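PDB 7ANV: ancestral D-type dye decolorizing peroxidase from Geotrichum candidum, which probably uses its haem to reduce hydrogen peroxide while oxidising dyes and other substrates, as dye-decolorizing peroxidases do. Local coordinates for residues V258-K263 with S383-H388; D130-F135 with F251-Q256. All blocks are in the same frame, centred on the assembly; numbering follows the deposited sequence.

Interaction 1: residues V258-K263 with S383-H388; sequences VPEFNK and SKKTKH. With SO4 (sulfate ion), chain D; SO4 (sulfate ion), chain G.
Thr386 is held at two points by the carboxylate of Glu260. Its hydroxyl OG1 donates to Glu260 OE1 at 2.6 Å, on the lone pair facing the other oxygen, while Thr386 N reaches Glu260 OE2 at 2.9 Å in an almost straight bond (178°), somewhat out of the carboxylate plane. Both oxygens are thus used by one residue. The bend of Glu260 at chi2 (86°) swings the carboxylate to Thr386. Threonine suits the place because OG1, beside its own backbone N, lets hydroxyl and amide serve the same carboxylate. OG1 also accepts from a water that accepts a hydrogen bond from Val258 N (2.9 Å), one of the amides in the first turn of helix 258-267. Pro259, in that same turn, where a proline costs no helical bond, lays CB on the backbone at Lys384 C (3.4 Å). Behind this, Lys384 has positive phi and is the C-prime residue of the Schellman motif ending helix 378-383, after which residues 385-386 run past Pro259 and Glu260; its amine pairs with Glu266. Were Glu260 cut back to an alanine, the hydroxyl and amide of Thr386 would probably lose their shared acceptor, leaving the loop freer to move. Two donors and the nearby helix start would probably favour the ionised carboxylate, so that a charged acceptor ties the helix start to the loop.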
ATOM      1  N   VAL A 258     -16.252   2.024   7.686  1.00 22.18           N
ATOM      2  CA  VAL A 258     -15.963   3.353   8.278  1.00 21.12           C
ATOM      3  C   VAL A 258     -16.876   3.625   9.471  1.00 21.42           C
ATOM      4  O   VAL A 258     -16.397   3.922  10.579  1.00 20.05           O
ATOM      5  CB  VAL A 258     -15.955   4.440   7.186  1.00 21.04           C
ATOM      6  CG1 VAL A 258     -15.708   5.817   7.766  1.00 21.34           C
ATOM      7  CG2 VAL A 258     -14.870   4.108   6.166  1.00 21.19           C
ATOM      8  N   PRO A 259     -18.202   3.453   9.368  1.00 22.02           N
ATOM      9  CA  PRO A 259     -19.053   3.690  10.536  1.00 22.59           C
ATOM     10  C   PRO A 259     -18.703   2.756  11.702  1.00 23.86           C
ATOM     11  O   PRO A 259     -18.755   3.209  12.863  1.00 23.84           O
ATOM     12  CB  PRO A 259     -20.472   3.406  10.008  1.00 23.44           C
ATOM     13  CG  PRO A 259     -20.351   3.566   8.536  1.00 23.00           C
ATOM     14  CD  PRO A 259     -18.959   3.109   8.161  1.00 22.30           C
ATOM     15  N   GLU A 260     -18.307   1.520  11.374  1.00 24.20           N
ATOM     16  CA  GLU A 260     -17.903   0.496  12.378  1.00 24.46           C
ATOM     17  C   GLU A 260     -16.607   0.940  13.078  1.00 23.94           C
ATOM     18  O   GLU A 260     -16.531   0.877  14.315  1.00 24.32           O
ATOM     19  CB  GLU A 260     -17.813  -0.874  11.702  1.00 24.30           C
ATOM     20  CG  GLU A 260     -19.148  -1.422  11.278  1.00 25.59           C
ATOM     21  CD  GLU A 260     -19.661  -1.003   9.915  1.00 25.55           C
ATOM     22  OE1 GLU A 260     -19.021  -0.126   9.248  1.00 24.16           O
ATOM     23  OE2 GLU A 260     -20.640  -1.627   9.465  1.00 26.65           O
ATOM     24  N   PHE A 261     -15.628   1.440  12.331  1.00 23.43           N
ATOM     25  CA  PHE A 261     -14.388   2.004  12.915  1.00 22.76           C
ATOM     26  C   PHE A 261     -14.759   3.158  13.855  1.00 22.82           C
ATOM     27  O   PHE A 261     -14.275   3.261  15.020  1.00 22.42           O
ATOM     28  CB  PHE A 261     -13.458   2.426  11.776  1.00 21.47           C
ATOM     29  CG  PHE A 261     -12.161   3.017  12.236  1.00 21.36           C
ATOM     30  CD1 PHE A 261     -11.106   2.196  12.584  1.00 21.67           C
ATOM     31  CD2 PHE A 261     -11.979   4.379  12.276  1.00 21.06           C
ATOM     32  CE1 PHE A 261      -9.913   2.744  13.015  1.00 22.31           C
ATOM     33  CE2 PHE A 261     -10.779   4.924  12.686  1.00 21.61           C
ATOM     34  CZ  PHE A 261      -9.741   4.103  13.036  1.00 21.57           C
ATOM     35  N   ASN A 262     -15.603   4.058  13.357  1.00 22.94           N
ATOM     36  CA  ASN A 262     -16.005   5.261  14.127  1.00 24.86           C
ATOM     37  C   ASN A 262     -16.719   4.828  15.410  1.00 25.74           C
ATOM     38  O   ASN A 262     -16.497   5.452  16.453  1.00 26.30           O
ATOM     39  CB  ASN A 262     -16.829   6.207  13.254  1.00 25.88           C
ATOM     40  CG  ASN A 262     -15.937   7.009  12.340  1.00 26.20           C
ATOM     41  OD1 ASN A 262     -14.799   7.317  12.719  1.00 26.31           O
ATOM     42  ND2 ASN A 262     -16.453   7.366  11.180  1.00 27.09           N
ATOM     43  N   LYS A 263     -17.581   3.819  15.321  1.00 27.64           N
ATOM     44  CA  LYS A 263     -18.338   3.306  16.488  1.00 27.54           C
ATOM     45  C   LYS A 263     -17.347   2.803  17.534  1.00 26.48           C
ATOM     46  O   LYS A 263     -17.539   3.075  18.715  1.00 27.62           O
ATOM     47  CB  LYS A 263     -19.263   2.181  16.037  1.00 30.22           C
ATOM     48  CG  LYS A 263     -20.146   1.574  17.104  1.00 33.73           C
ATOM     49  CD  LYS A 263     -21.037   0.476  16.490  1.00 36.93           C
ATOM     50  CE  LYS A 263     -22.124  -0.042  17.406  1.00 40.27           C
ATOM     51  NZ  LYS A 263     -21.587  -1.017  18.382  1.00 42.49           N
ATOM     52  N   SER A 383     -26.840   5.404  11.308  1.00 33.72           N
ATOM     53  CA  SER A 383     -27.151   3.991  11.655  1.00 34.16           C
ATOM     54  C   SER A 383     -25.898   3.284  12.189  1.00 34.05           C
ATOM     55  O   SER A 383     -26.059   2.240  12.856  1.00 33.92           O
ATOM     56  CB  SER A 383     -27.767   3.254  10.480  1.00 34.89           C
ATOM     57  OG  SER A 383     -26.776   2.864   9.529  1.00 33.59           O
ATOM     58  N   LYS A 384     -24.710   3.830  11.905  1.00 32.81           N
ATOM     59  CA  LYS A 384     -23.382   3.285  12.286  1.00 33.05           C
ATOM     60  C   LYS A 384     -23.144   1.954  11.581  1.00 31.82           C
ATOM     61  O   LYS A 384     -22.500   1.061  12.161  1.00 31.03           O
ATOM     62  CB  LYS A 384     -23.257   3.127  13.810  1.00 34.88           C
ATOM     63  CG  LYS A 384     -23.595   4.373  14.605  1.00 37.17           C
ATOM     64  CD  LYS A 384     -23.307   4.185  16.072  1.00 39.79           C
ATOM     65  CE  LYS A 384     -23.811   5.317  16.937  1.00 43.47           C
ATOM     66  NZ  LYS A 384     -23.098   6.592  16.674  1.00 44.40           N
ATOM     67  N   LYS A 385     -23.619   1.801  10.353  1.00 31.63           N
ATOM     68  CA  LYS A 385     -23.464   0.517   9.644  1.00 31.52           C
ATOM     69  C   LYS A 385     -23.110   0.796   8.179  1.00 30.28           C
ATOM     70  O   LYS A 385     -23.789   1.659   7.566  1.00 29.96           O
ATOM     71  CB  LYS A 385     -24.748  -0.311   9.778  1.00 34.90           C
ATOM     72  CG  LYS A 385     -24.685  -1.622   9.008  1.00 38.58           C
ATOM     73  CD  LYS A 385     -25.938  -2.490   9.066  1.00 42.67           C
ATOM     74  CE  LYS A 385     -25.830  -3.673   8.118  1.00 45.35           C
ATOM     75  NZ  LYS A 385     -26.861  -4.703   8.401  1.00 49.22           N
ATOM     76  N   THR A 386     -22.117   0.075   7.652  1.00 26.88           N
ATOM     77  CA  THR A 386     -21.699   0.106   6.233  1.00 25.90           C
ATOM     78  C   THR A 386     -22.831  -0.459   5.361  1.00 27.50           C
ATOM     79  O   THR A 386     -23.318  -1.593   5.658  1.00 27.69           O
ATOM     80  CB  THR A 386     -20.414  -0.684   5.998  1.00 24.25           C
ATOM     81  OG1 THR A 386     -19.403   0.076   6.654  1.00 23.37           O
ATOM     82  CG2 THR A 386     -20.055  -0.854   4.543  1.00 23.17           C
ATOM     83  N   LYS A 387     -23.210   0.298   4.339  1.00 28.16           N
ATOM     84  CA  LYS A 387     -24.121  -0.161   3.263  1.00 30.29           C
ATOM     85  C   LYS A 387     -23.381  -0.245   1.922  1.00 29.83           C
ATOM     86  O   LYS A 387     -23.793  -1.047   1.089  1.00 33.99           O
ATOM     87  CB  LYS A 387     -25.363   0.735   3.253  1.00 32.63           C
ATOM     88  CG  LYS A 387     -26.149   0.721   4.555  1.00 36.03           C
ATOM     89  CD  LYS A 387     -27.403   1.623   4.555  1.00 37.20           C
ATOM     90  CE  LYS A 387     -28.596   1.040   3.823  1.00 40.21           C
ATOM     91  NZ  LYS A 387     -29.861   1.589   4.381  1.00 41.72           N
ATOM     92  N   HIS A 388     -22.307   0.515   1.702  1.00 27.71           N
ATOM     93  CA  HIS A 388     -21.687   0.687   0.371  1.00 26.83           C
ATOM     94  C   HIS A 388     -20.238   0.205   0.417  1.00 25.40           C
ATOM     95  O   HIS A 388     -19.603   0.335   1.483  1.00 23.94           O
ATOM     96  CB  HIS A 388     -21.819   2.140  -0.078  1.00 28.07           C
ATOM     97  CG  HIS A 388     -23.247   2.547  -0.169  1.00 30.10           C
ATOM     98  ND1 HIS A 388     -24.082   2.002  -1.106  1.00 31.09           N
ATOM     99  CD2 HIS A 388     -24.006   3.353   0.610  1.00 31.29           C
ATOM    100  CE1 HIS A 388     -25.308   2.479  -0.921  1.00 33.04           C
ATOM    101  NE2 HIS A 388     -25.279   3.320   0.110  1.00 32.40           N
TER
HETATM  102  S   SO4 D 603     -22.395  -0.102  -3.481  1.00 42.97           S
HETATM  103  O1  SO4 D 603     -21.713   1.163  -3.578  1.00 44.20           O
HETATM  104  O2  SO4 D 603     -21.594  -1.064  -2.771  1.00 39.65           O
HETATM  105  O3  SO4 D 603     -23.662   0.071  -2.799  1.00 44.50           O
HETATM  106  O4  SO4 D 603     -22.633  -0.608  -4.809  1.00 52.09           O
HETATM  107  S   SO4 G 606     -27.976   4.840   1.807  1.00 41.77           S
HETATM  108  O1  SO4 G 606     -26.747   4.610   2.544  1.00 36.93           O
HETATM  109  O2  SO4 G 606     -28.194   6.259   1.665  1.00 40.27           O
HETATM  110  O3  SO4 G 606     -27.876   4.248   0.486  1.00 42.02           O
HETATM  111  O4  SO4 G 606     -29.064   4.224   2.532  1.00 40.05           O
HETATM  112  O   HOH W   1     -17.634   1.692   5.165  1.00 20.94           O

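Interaction 2: residues D130-F135 with F251-Q256; sequences DWDPAF and FRKLQQ. With HEM (protoporphyrin IX containing Fe), chain B.
Phe135 and Phe251 meet at the buried end of this contact, where CZ of the first ring comes within 3.8 Å of CE1 of the second and the side chains cross at about a right angle. Phe251 reaches over because its CG stands anti to the backbone N (chi1 -173°). Phe25 packs edge-to-face against both rings, and Ile180 of strand 174-183 touches both too, a setting in which large apolar side chains belong. Two residues on along the strand, the extended Lys253 passes Phe135 with its CB 4.3 Å from CE2, so the root of the lysine chain just borders the phenyl ring. Strand 247-256 is an inner strand of an antiparallel four-stranded sheet, one of two in the chain with strand order 2-3-1-4, the paired ferredoxin-like arrangement of dye-decolorizing peroxidases; residues 130-135 come from the other half and lead into helix 133-137. Toward the partly exposed Asp132, the contact is sparser and polar. Lys253 NZ gives a hydrogen bond of 2.9 Å to Asp132 OD2, on the lone pair facing OD1, in a salt bridge; Asp389 is a second carboxylate partner of this amine. A lysine fits because its long chain carries the charge from the apolar layer to these acids. At another flank, buried but loose, Trp131 CZ2 lies 4.0 Å from Arg252 NH1, at the edge of the guanidinium, with the two planes 62° apart. Asp117 takes both Trp131 NE1 and Arg252 NH2, which probably fixes how these two flat groups are turned.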
ATOM      1  N   ASP A 130     -12.368 -15.398   1.445  1.00 38.43           N
ATOM      2  CA  ASP A 130     -13.663 -14.732   1.139  1.00 39.71           C
ATOM      3  C   ASP A 130     -13.422 -13.552   0.184  1.00 36.87           C
ATOM      4  O   ASP A 130     -13.859 -12.417   0.490  1.00 37.49           O
ATOM      5  CB  ASP A 130     -14.370 -14.257   2.410  1.00 43.32           C
ATOM      6  CG  ASP A 130     -14.768 -15.378   3.345  1.00 48.24           C
ATOM      7  OD1 ASP A 130     -14.885 -16.540   2.873  1.00 50.46           O
ATOM      8  OD2 ASP A 130     -14.945 -15.081   4.547  1.00 52.55           O
ATOM      9  N   TRP A 131     -12.780 -13.809  -0.954  1.00 34.03           N
ATOM     10  CA  TRP A 131     -12.416 -12.769  -1.956  1.00 31.08           C
ATOM     11  C   TRP A 131     -13.572 -12.478  -2.920  1.00 32.73           C
ATOM     12  O   TRP A 131     -14.502 -13.335  -3.026  1.00 34.92           O
ATOM     13  CB  TRP A 131     -11.202 -13.256  -2.724  1.00 29.01           C
ATOM     14  CG  TRP A 131      -9.913 -13.088  -1.996  1.00 27.24           C
ATOM     15  CD1 TRP A 131      -9.722 -12.697  -0.697  1.00 26.56           C
ATOM     16  CD2 TRP A 131      -8.607 -13.293  -2.554  1.00 26.20           C
ATOM     17  NE1 TRP A 131      -8.391 -12.694  -0.404  1.00 26.02           N
ATOM     18  CE2 TRP A 131      -7.685 -13.024  -1.524  1.00 25.77           C
ATOM     19  CE3 TRP A 131      -8.131 -13.665  -3.811  1.00 26.82           C
ATOM     20  CZ2 TRP A 131      -6.313 -13.095  -1.739  1.00 26.05           C
ATOM     21  CZ3 TRP A 131      -6.778 -13.748  -4.022  1.00 27.17           C
ATOM     22  CH2 TRP A 131      -5.888 -13.475  -2.990  1.00 26.75           C
ATOM     23  N   ASP A 132     -13.509 -11.354  -3.645  1.00 31.84           N
ATOM     24  CA  ASP A 132     -14.414 -11.111  -4.798  1.00 34.51           C
ATOM     25  C   ASP A 132     -14.135 -12.229  -5.804  1.00 35.43           C
ATOM     26  O   ASP A 132     -12.976 -12.620  -5.981  1.00 33.33           O
ATOM     27  CB  ASP A 132     -14.247  -9.723  -5.436  1.00 34.62           C
ATOM     28  CG  ASP A 132     -14.597  -8.557  -4.513  1.00 35.53           C
ATOM     29  OD1 ASP A 132     -15.332  -8.794  -3.528  1.00 37.43           O
ATOM     30  OD2 ASP A 132     -14.172  -7.426  -4.805  1.00 34.06           O
ATOM     31  N   PRO A 133     -15.176 -12.735  -6.498  1.00 39.60           N
ATOM     32  CA  PRO A 133     -15.027 -13.819  -7.475  1.00 41.74           C
ATOM     33  C   PRO A 133     -13.882 -13.638  -8.486  1.00 40.94           C
ATOM     34  O   PRO A 133     -13.180 -14.579  -8.732  1.00 41.47           O
ATOM     35  CB  PRO A 133     -16.376 -13.827  -8.207  1.00 45.01           C
ATOM     36  CG  PRO A 133     -17.349 -13.313  -7.172  1.00 46.03           C
ATOM     37  CD  PRO A 133     -16.571 -12.304  -6.349  1.00 42.63           C
ATOM     38  N   ALA A 134     -13.679 -12.423  -9.012  1.00 41.41           N
ATOM     39  CA  ALA A 134     -12.692 -12.145 -10.080  1.00 41.49           C
ATOM     40  C   ALA A 134     -11.283 -12.489  -9.592  1.00 39.34           C
ATOM     41  O   ALA A 134     -10.493 -12.966 -10.385  1.00 40.50           O
ATOM     42  CB  ALA A 134     -12.804 -10.707 -10.543  1.00 41.91           C
ATOM     43  N   PHE A 135     -10.981 -12.284  -8.305  1.00 36.47           N
ATOM     44  CA  PHE A 135      -9.631 -12.504  -7.733  1.00 35.58           C
ATOM     45  C   PHE A 135      -9.431 -13.971  -7.321  1.00 39.46           C
ATOM     46  O   PHE A 135      -8.278 -14.458  -7.169  1.00 37.62           O
ATOM     47  CB  PHE A 135      -9.462 -11.561  -6.547  1.00 31.76           C
ATOM     48  CG  PHE A 135      -9.193 -10.138  -6.950  1.00 29.96           C
ATOM     49  CD1 PHE A 135      -8.104  -9.852  -7.750  1.00 30.38           C
ATOM     50  CD2 PHE A 135      -9.997  -9.101  -6.521  1.00 29.39           C
ATOM     51  CE1 PHE A 135      -7.817  -8.546  -8.105  1.00 30.28           C
ATOM     52  CE2 PHE A 135      -9.711  -7.794  -6.886  1.00 30.07           C
ATOM     53  CZ  PHE A 135      -8.617  -7.526  -7.667  1.00 29.89           C
ATOM     54  N   PHE A 251      -0.993  -5.778  -5.363  1.00 17.77           N
ATOM     55  CA  PHE A 251      -2.345  -5.194  -5.357  1.00 17.40           C
ATOM     56  C   PHE A 251      -3.204  -5.888  -4.298  1.00 17.11           C
ATOM     57  O   PHE A 251      -3.304  -7.097  -4.334  1.00 18.38           O
ATOM     58  CB  PHE A 251      -2.964  -5.246  -6.757  1.00 17.70           C
ATOM     59  CG  PHE A 251      -4.279  -4.511  -6.832  1.00 17.26           C
ATOM     60  CD1 PHE A 251      -5.454  -5.141  -6.437  1.00 18.95           C
ATOM     61  CD2 PHE A 251      -4.350  -3.208  -7.320  1.00 17.26           C
ATOM     62  CE1 PHE A 251      -6.665  -4.453  -6.463  1.00 19.07           C
ATOM     63  CE2 PHE A 251      -5.558  -2.510  -7.328  1.00 17.88           C
ATOM     64  CZ  PHE A 251      -6.703  -3.140  -6.914  1.00 19.06           C
ATOM     65  N   ARG A 252      -3.851  -5.117  -3.437  1.00 17.45           N
ATOM     66  CA  ARG A 252      -4.880  -5.618  -2.519  1.00 18.10           C
ATOM     67  C   ARG A 252      -6.084  -4.680  -2.523  1.00 17.90           C
ATOM     68  O   ARG A 252      -5.925  -3.485  -2.298  1.00 18.21           O
ATOM     69  CB  ARG A 252      -4.359  -5.682  -1.077  1.00 18.83           C
ATOM     70  CG  ARG A 252      -3.096  -6.483  -0.886  1.00 19.16           C
ATOM     71  CD  ARG A 252      -3.383  -7.919  -0.569  1.00 19.58           C
ATOM     72  NE  ARG A 252      -3.852  -8.089   0.798  1.00 19.60           N
ATOM     73  CZ  ARG A 252      -4.491  -9.159   1.284  1.00 19.67           C
ATOM     74  NH1 ARG A 252      -4.895 -10.155   0.501  1.00 20.61           N
ATOM     75  NH2 ARG A 252      -4.744  -9.211   2.587  1.00 19.28           N
ATOM     76  N   LYS A 253      -7.248  -5.238  -2.788  1.00 17.92           N
ATOM     77  CA  LYS A 253      -8.521  -4.522  -2.587  1.00 18.38           C
ATOM     78  C   LYS A 253      -8.926  -4.685  -1.125  1.00 17.55           C
ATOM     79  O   LYS A 253      -9.220  -5.824  -0.699  1.00 18.52           O
ATOM     80  CB  LYS A 253      -9.598  -5.029  -3.544  1.00 19.29           C
ATOM     81  CG  LYS A 253     -10.900  -4.277  -3.380  1.00 20.47           C
ATOM     82  CD  LYS A 253     -12.062  -4.799  -4.208  1.00 21.48           C
ATOM     83  CE  LYS A 253     -13.324  -4.102  -3.746  1.00 22.65           C
ATOM     84  NZ  LYS A 253     -14.547  -4.585  -4.433  1.00 23.33           N
ATOM     85  N   LEU A 254      -8.867  -3.606  -0.353  1.00 17.85           N
ATOM     86  CA  LEU A 254      -9.104  -3.646   1.109  1.00 18.72           C
ATOM     87  C   LEU A 254     -10.367  -2.815   1.390  1.00 19.47           C
ATOM     88  O   LEU A 254     -10.321  -1.566   1.391  1.00 20.38           O
ATOM     89  CB  LEU A 254      -7.907  -3.095   1.878  1.00 19.27           C
ATOM     90  CG  LEU A 254      -6.612  -3.824   1.587  1.00 19.24           C
ATOM     91  CD1 LEU A 254      -5.447  -3.182   2.348  1.00 19.41           C
ATOM     92  CD2 LEU A 254      -6.742  -5.315   1.904  1.00 21.08           C
ATOM     93  N   GLN A 255     -11.463  -3.523   1.622  1.00 19.96           N
ATOM     94  CA  GLN A 255     -12.748  -2.873   1.969  1.00 20.55           C
ATOM     95  C   GLN A 255     -12.636  -2.248   3.367  1.00 20.08           C
ATOM     96  O   GLN A 255     -12.098  -2.920   4.272  1.00 20.38           O
ATOM     97  CB  GLN A 255     -13.855  -3.908   1.934  1.00 22.13           C
ATOM     98  CG  GLN A 255     -15.191  -3.266   2.244  1.00 23.41           C
ATOM     99  CD  GLN A 255     -16.305  -4.262   2.352  1.00 27.44           C
ATOM    100  OE1 GLN A 255     -16.105  -5.469   2.220  1.00 29.58           O
ATOM    101  NE2 GLN A 255     -17.502  -3.746   2.617  1.00 28.45           N
ATOM    102  N   GLN A 256     -13.148  -1.032   3.570  1.00 19.89           N
ATOM    103  CA  GLN A 256     -13.130  -0.361   4.887  1.00 20.14           C
ATOM    104  C   GLN A 256     -14.552  -0.199   5.417  1.00 21.06           C
ATOM    105  O   GLN A 256     -15.437   0.162   4.649  1.00 21.34           O
ATOM    106  CB  GLN A 256     -12.403   0.974   4.789  1.00 19.77           C
ATOM    107  CG  GLN A 256     -10.909   0.772   4.575  1.00 19.70           C
ATOM    108  CD  GLN A 256     -10.207   2.067   4.292  1.00 20.46           C
ATOM    109  OE1 GLN A 256      -9.887   2.411   3.155  1.00 21.54           O
ATOM    110  NE2 GLN A 256      -9.940   2.794   5.357  1.00 20.99           N
TER
HETATM  111  CHA HEM B 601       1.213   4.329   6.448  1.00 15.84           C
HETATM  112  CHB HEM B 601      -3.593   3.721   6.442  1.00 18.28           C
HETATM  113  CHC HEM B 601      -2.978  -0.782   4.600  1.00 16.89           C
HETATM  114  CHD HEM B 601       1.820  -0.240   5.018  1.00 16.42           C
HETATM  115  C1A HEM B 601      -0.147   4.541   6.586  1.00 16.44           C
HETATM  116  C2A HEM B 601      -0.733   5.744   7.051  1.00 17.24           C
HETATM  117  C3A HEM B 601      -2.081   5.576   7.070  1.00 17.77           C
HETATM  118  C4A HEM B 601      -2.341   4.265   6.582  1.00 16.97           C
HETATM  119  CMA HEM B 601      -3.133   6.597   7.474  1.00 18.06           C
HETATM  120  CAA HEM B 601       0.005   6.988   7.534  1.00 19.14           C
HETATM  121  CBA HEM B 601       0.538   7.896   6.439  1.00 19.61           C
HETATM  122  CGA HEM B 601       2.019   7.789   6.215  1.00 23.71           C
HETATM  123  O1A HEM B 601       2.871   7.638   7.110  1.00 30.60           O
HETATM  124  O2A HEM B 601       2.402   7.891   5.094  1.00 28.05           O
HETATM  125  C1B HEM B 601      -3.827   2.430   5.931  1.00 18.15           C
HETATM  126  C2B HEM B 601      -5.134   1.892   5.703  1.00 17.65           C
HETATM  127  C3B HEM B 601      -4.986   0.646   5.170  1.00 17.94           C
HETATM  128  C4B HEM B 601      -3.518   0.416   5.069  1.00 16.50           C
HETATM  129  CMB HEM B 601      -6.444   2.567   6.000  1.00 19.87           C
HETATM  130  CAB HEM B 601      -5.992  -0.336   4.701  1.00 18.31           C
HETATM  131  CBB HEM B 601      -7.259  -0.033   4.324  1.00 19.31           C
HETATM  132  C1C HEM B 601      -1.601  -1.051   4.575  1.00 16.12           C
HETATM  133  C2C HEM B 601      -0.999  -2.268   4.217  1.00 17.10           C
HETATM  134  C3C HEM B 601       0.365  -2.103   4.375  1.00 17.26           C
HETATM  135  C4C HEM B 601       0.580  -0.770   4.817  1.00 15.89           C
HETATM  136  CMC HEM B 601      -1.740  -3.513   3.750  1.00 17.67           C
HETATM  137  CAC HEM B 601       1.474  -3.039   4.174  1.00 16.52           C
HETATM  138  CBC HEM B 601       1.320  -4.354   4.220  1.00 18.23           C
HETATM  139  C1D HEM B 601       2.011   1.092   5.388  1.00 15.89           C
HETATM  140  C2D HEM B 601       3.375   1.636   5.493  1.00 15.68           C
HETATM  141  C3D HEM B 601       3.194   2.907   5.910  1.00 16.54           C
HETATM  142  C4D HEM B 601       1.735   3.117   6.050  1.00 15.61           C
HETATM  143  CMD HEM B 601       4.725   0.984   5.211  1.00 15.52           C
HETATM  144  CAD HEM B 601       4.281   3.927   6.174  1.00 16.94           C
HETATM  145  CBD HEM B 601       4.902   3.794   7.575  1.00 17.79           C
HETATM  146  CGD HEM B 601       6.066   4.724   7.752  1.00 18.51           C
HETATM  147  O1D HEM B 601       6.083   5.389   8.819  1.00 17.56           O
HETATM  148  O2D HEM B 601       6.994   4.794   6.907  1.00 17.74           O
HETATM  149  NA  HEM B 601      -1.151   3.629   6.287  1.00 17.15           N
HETATM  150  NB  HEM B 601      -2.914   1.533   5.526  1.00 17.07           N
HETATM  151  NC  HEM B 601      -0.637  -0.156   4.985  1.00 17.20           N
HETATM  152  ND  HEM B 601       1.055   1.975   5.762  1.00 14.43           N
HETATM  153 FE   HEM B 601      -0.861   1.765   5.707  1.00 17.12          FE

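Both segments of interaction 2 precede those of interaction 1 in the sequence, and the centres of the two contacts are about 19 Å apart. Strand 247-256 supplies one side of interaction 2, and after Leu257 the chain enters helix 258-267, which supplies one side of interaction 1. The partners differ: residues 130-135 belong to the N-terminal half, whereas residues 383-388 lead from helix 378-383 toward strand 391-398, the neighbour of strand 247-256 in the second sheet. Interaction 2 therefore joins the two halves, and interaction 1 ties parts of the second together. Leu254 and Gln256 of the strand also line the haem pocket; these two pocket residues lie between the strand residues that touch in interaction 2 and the helix residues that touch in interaction 1.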